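Local coordinates for protein epoxide hydrolase (Aspergillus niger, PDB 3G02) that probably catalyses the hydrolysis of epoxides to diols, here as an enantioselective variant obtained by directed evolution of an alpha/beta-hydrolase-fold enzyme, at residues D108-G120 against G186-G199. The protein carries 9 engineered substitutions. Sequence-based numbering, arbitrary orientation.
Sequences DAVPIALLHGWPG and GYIIQGGDIGSFVG
Asp193 OD2 is gripped by two backbone amides, Trp118 N and Ile194 N, each 2.9 Å from it, which arrive from opposite faces of the carboxylate plane. The pair helps hold the carboxylate between them, in the Gly-x-Asp-x-Gly turn that matches the nucleophile elbow of the alpha/beta hydrolase fold, the sharp turn from strand 187-191 into helix 194-205. Asp193, the predicted nucleophile, has the strained backbone expected there (phi 53°, psi -136°), and the two amides match the oxyanion hole of related epoxide hydrolases, Trp118 coming from the His-Gly-Trp-Pro sequence 116-119. With CG roughly anti to the backbone N (chi1 -157°), the carboxylate extends over Gly117, whose CA lies 3.5 Å from Asp193 OD2. Predicted catalytic partners complete the site: His375 lies beside Asp193, and Tyr315 near Trp118. Pro119, joined to Trp118 by a cis peptide bond, sets its CB over the centre of one indole face.

Behind the elbow, strands 110-115 and 187-191 run parallel in the middle of the central sheet, with strand 143-148 flanking the former and 209-214 the latter. The ladder starts with Ile188 N donating to Pro111 O (2.8 Å), continues through Ala113 and Gln190, and fades into a weak bond from Gly192 N to Leu115 O. On one sheet face Leu114 CG and CD2 rest on Gln190 CB, while Gln190 OE1 turns to Asn215 and His213. Across the sheet, Ala113 CB meets Ile189 CD1 at 3.7 Å. Leu115 packs against the helix, its CB on Gly195 CA; Leu115 CD1 lies 3.6 Å from Gly195 O and 3.8 Å from Val198 CG1, the Leu115 and Val198 side chains crossing at about a right angle.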
ATOM      1  N   ASP A 108      17.179 -10.500 -43.527  1.00 23.80           N
ATOM      2  CA  ASP A 108      16.436  -9.238 -43.619  1.00 23.17           C
ATOM      3  C   ASP A 108      15.390  -9.057 -42.506  1.00 22.32           C
ATOM      4  O   ASP A 108      14.608  -8.099 -42.534  1.00 22.10           O
ATOM      5  CB  ASP A 108      15.788  -9.083 -45.006  1.00 23.85           C
ATOM      6  CG  ASP A 108      14.726 -10.138 -45.293  1.00 24.95           C
ATOM      7  OD1 ASP A 108      13.901  -9.908 -46.203  1.00 27.06           O
ATOM      8  OD2 ASP A 108      14.708 -11.194 -44.623  1.00 27.48           O
ATOM      9  N   ALA A 109      15.395  -9.967 -41.533  1.00 21.14           N
ATOM     10  CA  ALA A 109      14.400  -9.970 -40.451  1.00 19.99           C
ATOM     11  C   ALA A 109      14.485  -8.719 -39.584  1.00 19.13           C
ATOM     12  O   ALA A 109      15.577  -8.297 -39.200  1.00 19.08           O
ATOM     13  CB  ALA A 109      14.543 -11.217 -39.600  1.00 20.08           C
ATOM     14  N   VAL A 110      13.328  -8.133 -39.285  1.00 17.94           N
ATOM     15  CA  VAL A 110      13.257  -6.924 -38.464  1.00 16.95           C
ATOM     16  C   VAL A 110      13.388  -7.283 -36.980  1.00 16.03           C
ATOM     17  O   VAL A 110      12.579  -8.049 -36.455  1.00 16.08           O
ATOM     18  CB  VAL A 110      11.932  -6.147 -38.680  1.00 17.00           C
ATOM     19  CG1 VAL A 110      11.958  -4.821 -37.924  1.00 17.09           C
ATOM     20  CG2 VAL A 110      11.666  -5.915 -40.164  1.00 17.41           C
ATOM     21  N   PRO A 111      14.412  -6.738 -36.296  1.00 14.89           N
ATOM     22  CA  PRO A 111      14.545  -6.997 -34.861  1.00 14.31           C
ATOM     23  C   PRO A 111      13.545  -6.197 -34.029  1.00 13.51           C
ATOM     24  O   PRO A 111      13.463  -4.976 -34.157  1.00 13.45           O
ATOM     25  CB  PRO A 111      15.968  -6.523 -34.546  1.00 14.24           C
ATOM     26  CG  PRO A 111      16.620  -6.259 -35.903  1.00 14.50           C
ATOM     27  CD  PRO A 111      15.506  -5.889 -36.800  1.00 15.15           C
ATOM     28  N   ILE A 112      12.783  -6.896 -33.189  1.00 12.77           N
ATOM     29  CA  ILE A 112      11.830  -6.246 -32.291  1.00 12.22           C
ATOM     30  C   ILE A 112      12.043  -6.772 -30.876  1.00 11.52           C
ATOM     31  O   ILE A 112      12.152  -7.979 -30.672  1.00 11.99           O
ATOM     32  CB  ILE A 112      10.348  -6.501 -32.707  1.00 12.22           C
ATOM     33  CG1 ILE A 112      10.117  -6.191 -34.191  1.00 12.53           C
ATOM     34  CG2 ILE A 112       9.392  -5.660 -31.849  1.00 12.83           C
ATOM     35  CD1 ILE A 112       8.774  -6.684 -34.721  1.00 12.28           C
ATOM     36  N   ALA A 113      12.113  -5.856 -29.911  1.00 11.00           N
ATOM     37  CA  ALA A 113      12.046  -6.236 -28.497  1.00 10.23           C
ATOM     38  C   ALA A 113      10.701  -5.798 -27.947  1.00  9.92           C
ATOM     39  O   ALA A 113      10.270  -4.670 -28.172  1.00  9.82           O
ATOM     40  CB  ALA A 113      13.183  -5.606 -27.695  1.00 10.58           C
ATOM     41  N   LEU A 114      10.049  -6.707 -27.231  1.00  9.47           N
ATOM     42  CA  LEU A 114       8.728  -6.449 -26.666  1.00  9.27           C
ATOM     43  C   LEU A 114       8.866  -6.406 -25.151  1.00  8.97           C
ATOM     44  O   LEU A 114       9.386  -7.344 -24.547  1.00  8.56           O
ATOM     45  CB  LEU A 114       7.725  -7.523 -27.112  1.00  9.76           C
ATOM     46  CG  LEU A 114       7.551  -7.666 -28.635  1.00 10.60           C
ATOM     47  CD1 LEU A 114       8.437  -8.771 -29.190  1.00 11.54           C
ATOM     48  CD2 LEU A 114       6.099  -7.930 -29.005  1.00 11.39           C
ATOM     49  N   LEU A 115       8.400  -5.309 -24.562  1.00  8.49           N
ATOM     50  CA  LEU A 115       8.709  -4.980 -23.172  1.00  8.36           C
ATOM     51  C   LEU A 115       7.502  -5.005 -22.250  1.00  7.96           C
ATOM     52  O   LEU A 115       6.541  -4.252 -22.444  1.00  7.89           O
ATOM     53  CB  LEU A 115       9.388  -3.611 -23.079  1.00  8.41           C
ATOM     54  CG  LEU A 115      10.610  -3.348 -23.963  1.00  8.65           C
ATOM     55  CD1 LEU A 115      11.172  -1.974 -23.640  1.00  9.10           C
ATOM     56  CD2 LEU A 115      11.677  -4.417 -23.775  1.00  9.14           C
ATOM     57  N   HIS A 116       7.584  -5.867 -21.240  1.00  7.57           N
ATOM     58  CA  HIS A 116       6.548  -5.997 -20.225  1.00  7.78           C
ATOM     59  C   HIS A 116       6.656  -4.899 -19.159  1.00  7.70           C
ATOM     60  O   HIS A 116       7.573  -4.073 -19.177  1.00  7.81           O
ATOM     61  CB  HIS A 116       6.635  -7.395 -19.586  1.00  7.72           C
ATOM     62  CG  HIS A 116       7.736  -7.543 -18.580  1.00  8.05           C
ATOM     63  ND1 HIS A 116       8.936  -8.163 -18.858  1.00  9.64           N
ATOM     64  CD2 HIS A 116       7.808  -7.151 -17.287  1.00  6.05           C
ATOM     65  CE1 HIS A 116       9.702  -8.141 -17.777  1.00  5.41           C
ATOM     66  NE2 HIS A 116       9.040  -7.527 -16.812  1.00  9.56           N
ATOM     67  N   GLY A 117       5.711  -4.905 -18.225  1.00  7.47           N
ATOM     68  CA  GLY A 117       5.762  -4.035 -17.055  1.00  7.19           C
ATOM     69  C   GLY A 117       5.395  -4.818 -15.806  1.00  6.75           C
ATOM     70  O   GLY A 117       5.654  -6.028 -15.713  1.00  6.90           O
ATOM     71  N   TRP A 118       4.791  -4.124 -14.844  1.00  6.70           N
ATOM     72  CA  TRP A 118       4.405  -4.724 -13.568  1.00  6.51           C
ATOM     73  C   TRP A 118       2.881  -4.782 -13.508  1.00  6.60           C
ATOM     74  O   TRP A 118       2.229  -3.802 -13.852  1.00  6.39           O
ATOM     75  CB  TRP A 118       4.940  -3.869 -12.407  1.00  6.71           C
ATOM     76  CG  TRP A 118       4.703  -4.502 -11.061  1.00  6.23           C
ATOM     77  CD1 TRP A 118       5.602  -5.222 -10.323  1.00  6.77           C
ATOM     78  CD2 TRP A 118       3.482  -4.489 -10.302  1.00  6.33           C
ATOM     79  NE1 TRP A 118       5.017  -5.665  -9.158  1.00  6.29           N
ATOM     80  CE2 TRP A 118       3.717  -5.226  -9.121  1.00  6.21           C
ATOM     81  CE3 TRP A 118       2.212  -3.925 -10.508  1.00  6.77           C
ATOM     82  CZ2 TRP A 118       2.726  -5.425  -8.154  1.00  6.31           C
ATOM     83  CZ3 TRP A 118       1.228  -4.115  -9.545  1.00  6.21           C
ATOM     84  CH2 TRP A 118       1.492  -4.859  -8.381  1.00  6.48           C
ATOM     85  N   PRO A 119       2.298  -5.899 -13.014  1.00  6.45           N
ATOM     86  CA  PRO A 119       2.895  -7.112 -12.462  1.00  6.76           C
ATOM     87  C   PRO A 119       3.057  -8.204 -13.507  1.00  7.08           C
ATOM     88  O   PRO A 119       2.811  -9.383 -13.227  1.00  7.89           O
ATOM     89  CB  PRO A 119       1.864  -7.537 -11.423  1.00  6.33           C
ATOM     90  CG  PRO A 119       0.546  -7.176 -12.067  1.00  6.37           C
ATOM     91  CD  PRO A 119       0.822  -5.952 -12.938  1.00  6.55           C
ATOM     92  N   GLY A 120       3.480  -7.808 -14.700  1.00  7.25           N
ATOM     93  CA  GLY A 120       3.684  -8.749 -15.787  1.00  7.37           C
ATOM     94  C   GLY A 120       5.076  -9.341 -15.861  1.00  7.47           C
ATOM     95  O   GLY A 120       5.859  -9.290 -14.904  1.00  6.96           O
ATOM     96  N   GLY A 186      19.889  -1.487 -36.062  1.00 17.48           N
ATOM     97  CA  GLY A 186      18.524  -1.016 -35.879  1.00 16.57           C
ATOM     98  C   GLY A 186      17.570  -2.043 -35.311  1.00 15.93           C
ATOM     99  O   GLY A 186      17.622  -3.220 -35.665  1.00 16.17           O
ATOM    100  N   TYR A 187      16.699  -1.583 -34.419  1.00 15.10           N
ATOM    101  CA  TYR A 187      15.628  -2.420 -33.885  1.00 14.58           C
ATOM    102  C   TYR A 187      14.401  -1.573 -33.577  1.00 14.10           C
ATOM    103  O   TYR A 187      14.484  -0.345 -33.497  1.00 14.32           O
ATOM    104  CB  TYR A 187      16.082  -3.192 -32.637  1.00 14.35           C
ATOM    105  CG  TYR A 187      16.544  -2.320 -31.487  1.00 14.50           C
ATOM    106  CD1 TYR A 187      15.627  -1.757 -30.595  1.00 13.48           C
ATOM    107  CD2 TYR A 187      17.896  -2.065 -31.285  1.00 14.03           C
ATOM    108  CE1 TYR A 187      16.049  -0.953 -29.540  1.00 13.77           C
ATOM    109  CE2 TYR A 187      18.329  -1.272 -30.226  1.00 14.22           C
ATOM    110  CZ  TYR A 187      17.400  -0.719 -29.363  1.00 14.23           C
ATOM    111  OH  TYR A 187      17.824   0.071 -28.321  1.00 14.21           O
ATOM    112  N   ILE A 188      13.265  -2.249 -33.403  1.00 13.74           N
ATOM    113  CA  ILE A 188      12.015  -1.608 -33.024  1.00 13.55           C
ATOM    114  C   ILE A 188      11.641  -2.065 -31.616  1.00 12.77           C
ATOM    115  O   ILE A 188      11.939  -3.196 -31.226  1.00 12.81           O
ATOM    116  CB  ILE A 188      10.882  -1.948 -34.028  1.00 13.29           C
ATOM    117  CG1 ILE A 188      11.227  -1.389 -35.414  1.00 13.92           C
ATOM    118  CG2 ILE A 188       9.531  -1.403 -33.553  1.00 13.85           C
ATOM    119  CD1 ILE A 188      10.272  -1.812 -36.508  1.00 14.31           C
ATOM    120  N   ILE A 189      11.011  -1.168 -30.861  1.00 12.50           N
ATOM    121  CA  ILE A 189      10.497  -1.489 -29.529  1.00 12.43           C
ATOM    122  C   ILE A 189       8.975  -1.507 -29.536  1.00 11.95           C
ATOM    123  O   ILE A 189       8.342  -0.592 -30.059  1.00 12.29           O
ATOM    124  CB  ILE A 189      10.992  -0.473 -28.466  1.00 12.43           C
ATOM    125  CG1 ILE A 189      12.514  -0.549 -28.306  1.00 13.00           C
ATOM    126  CG2 ILE A 189      10.285  -0.690 -27.113  1.00 12.61           C
ATOM    127  CD1 ILE A 189      13.043  -1.905 -27.832  1.00 13.15           C
ATOM    128  N   GLN A 190       8.405  -2.565 -28.959  1.00 11.51           N
ATOM    129  CA  GLN A 190       6.993  -2.614 -28.618  1.00 11.00           C
ATOM    130  C   GLN A 190       6.954  -2.585 -27.095  1.00 10.51           C
ATOM    131  O   GLN A 190       7.683  -3.329 -26.447  1.00 10.38           O
ATOM    132  CB  GLN A 190       6.355  -3.909 -29.132  1.00 10.97           C
ATOM    133  CG  GLN A 190       4.837  -3.847 -29.334  1.00 11.15           C
ATOM    134  CD  GLN A 190       4.059  -3.684 -28.040  1.00 11.19           C
ATOM    135  OE1 GLN A 190       3.266  -2.752 -27.887  1.00 12.01           O
ATOM    136  NE2 GLN A 190       4.281  -4.595 -27.103  1.00 10.14           N
ATOM    137  N   GLY A 191       6.139  -1.703 -26.531  1.00  9.86           N
ATOM    138  CA  GLY A 191       6.064  -1.582 -25.078  1.00  9.55           C
ATOM    139  C   GLY A 191       4.682  -1.299 -24.538  1.00  9.01           C
ATOM    140  O   GLY A 191       3.851  -0.674 -25.201  1.00  9.26           O
ATOM    141  N   GLY A 192       4.443  -1.790 -23.325  1.00  8.60           N
ATOM    142  CA  GLY A 192       3.258  -1.462 -22.542  1.00  8.51           C
ATOM    143  C   GLY A 192       3.688  -1.221 -21.109  1.00  8.28           C
ATOM    144  O   GLY A 192       4.797  -1.596 -20.720  1.00  8.12           O
ATOM    145  N   ASP A 193       2.815  -0.583 -20.333  1.00  7.82           N
ATOM    146  CA  ASP A 193       3.062  -0.339 -18.913  1.00  7.88           C
ATOM    147  C   ASP A 193       4.424   0.342 -18.698  1.00  8.28           C
ATOM    148  O   ASP A 193       4.780   1.265 -19.440  1.00  8.29           O
ATOM    149  CB  ASP A 193       2.936  -1.651 -18.134  1.00  7.46           C
ATOM    150  CG  ASP A 193       2.634  -1.426 -16.679  1.00  7.89           C
ATOM    151  OD1 ASP A 193       1.504  -0.996 -16.384  1.00  7.90           O
ATOM    152  OD2 ASP A 193       3.527  -1.657 -15.841  1.00  7.38           O
ATOM    153  N   ILE A 194       5.191  -0.103 -17.704  1.00  8.44           N
ATOM    154  CA  ILE A 194       6.520   0.461 -17.451  1.00  8.94           C
ATOM    155  C   ILE A 194       7.401   0.312 -18.694  1.00  9.20           C
ATOM    156  O   ILE A 194       8.172   1.211 -19.027  1.00  9.18           O
ATOM    157  CB  ILE A 194       7.170  -0.172 -16.204  1.00  8.85           C
ATOM    158  CG1 ILE A 194       6.366   0.211 -14.957  1.00  9.07           C
ATOM    159  CG2 ILE A 194       8.636   0.272 -16.054  1.00  9.37           C
ATOM    160  CD1 ILE A 194       6.646  -0.657 -13.741  1.00  9.77           C
ATOM    161  N   GLY A 195       7.239  -0.804 -19.402  1.00  9.22           N
ATOM    162  CA  GLY A 195       7.942  -1.028 -20.664  1.00  9.57           C
ATOM    163  C   GLY A 195       7.730   0.066 -21.701  1.00  9.91           C
ATOM    164  O   GLY A 195       8.596   0.283 -22.546  1.00 10.07           O
ATOM    165  N   SER A 196       6.574   0.730 -21.654  0.50  9.86           N
ATOM    166  CA  SER A 196       6.309   1.870 -22.538  0.50  9.78           C
ATOM    167  C   SER A 196       7.286   2.996 -22.264  0.50 10.22           C
ATOM    168  O   SER A 196       7.858   3.568 -23.195  0.50 10.09           O
ATOM    169  CB  SER A 196       4.877   2.385 -22.384  0.50  9.90           C
ATOM    170  OG  SER A 196       3.956   1.567 -23.078  0.50  8.79           O
ATOM    171  N   PHE A 197       7.485   3.309 -20.984  1.00 10.47           N
ATOM    172  CA  PHE A 197       8.385   4.398 -20.620  1.00 11.02           C
ATOM    173  C   PHE A 197       9.826   4.046 -20.966  1.00 11.09           C
ATOM    174  O   PHE A 197      10.558   4.894 -21.468  1.00 10.99           O
ATOM    175  CB  PHE A 197       8.248   4.846 -19.160  1.00 11.70           C
ATOM    176  CG  PHE A 197       8.818   6.219 -18.915  1.00 13.46           C
ATOM    177  CD1 PHE A 197       8.020   7.352 -19.056  1.00 15.29           C
ATOM    178  CD2 PHE A 197      10.166   6.382 -18.604  1.00 14.15           C
ATOM    179  CE1 PHE A 197       8.551   8.627 -18.859  1.00 16.92           C
ATOM    180  CE2 PHE A 197      10.707   7.655 -18.398  1.00 15.59           C
ATOM    181  CZ  PHE A 197       9.897   8.775 -18.528  1.00 15.37           C
ATOM    182  N   VAL A 198      10.220   2.797 -20.720  1.00 10.78           N
ATOM    183  CA  VAL A 198      11.518   2.301 -21.185  1.00 10.92           C
ATOM    184  C   VAL A 198      11.610   2.460 -22.707  1.00 11.15           C
ATOM    185  O   VAL A 198      12.609   2.973 -23.221  1.00 11.35           O
ATOM    186  CB  VAL A 198      11.763   0.839 -20.754  1.00 10.71           C
ATOM    187  CG1 VAL A 198      13.092   0.311 -21.300  1.00 10.61           C
ATOM    188  CG2 VAL A 198      11.748   0.731 -19.234  1.00 11.29           C
ATOM    189  N   GLY A 199      10.552   2.061 -23.414  1.00 11.19           N
ATOM    190  CA  GLY A 199      10.478   2.240 -24.868  1.00 11.71           C
ATOM    191  C   GLY A 199      10.585   3.688 -25.324  1.00 12.16           C
ATOM    192  O   GLY A 199      11.242   3.979 -26.329  1.00 12.50           O
TER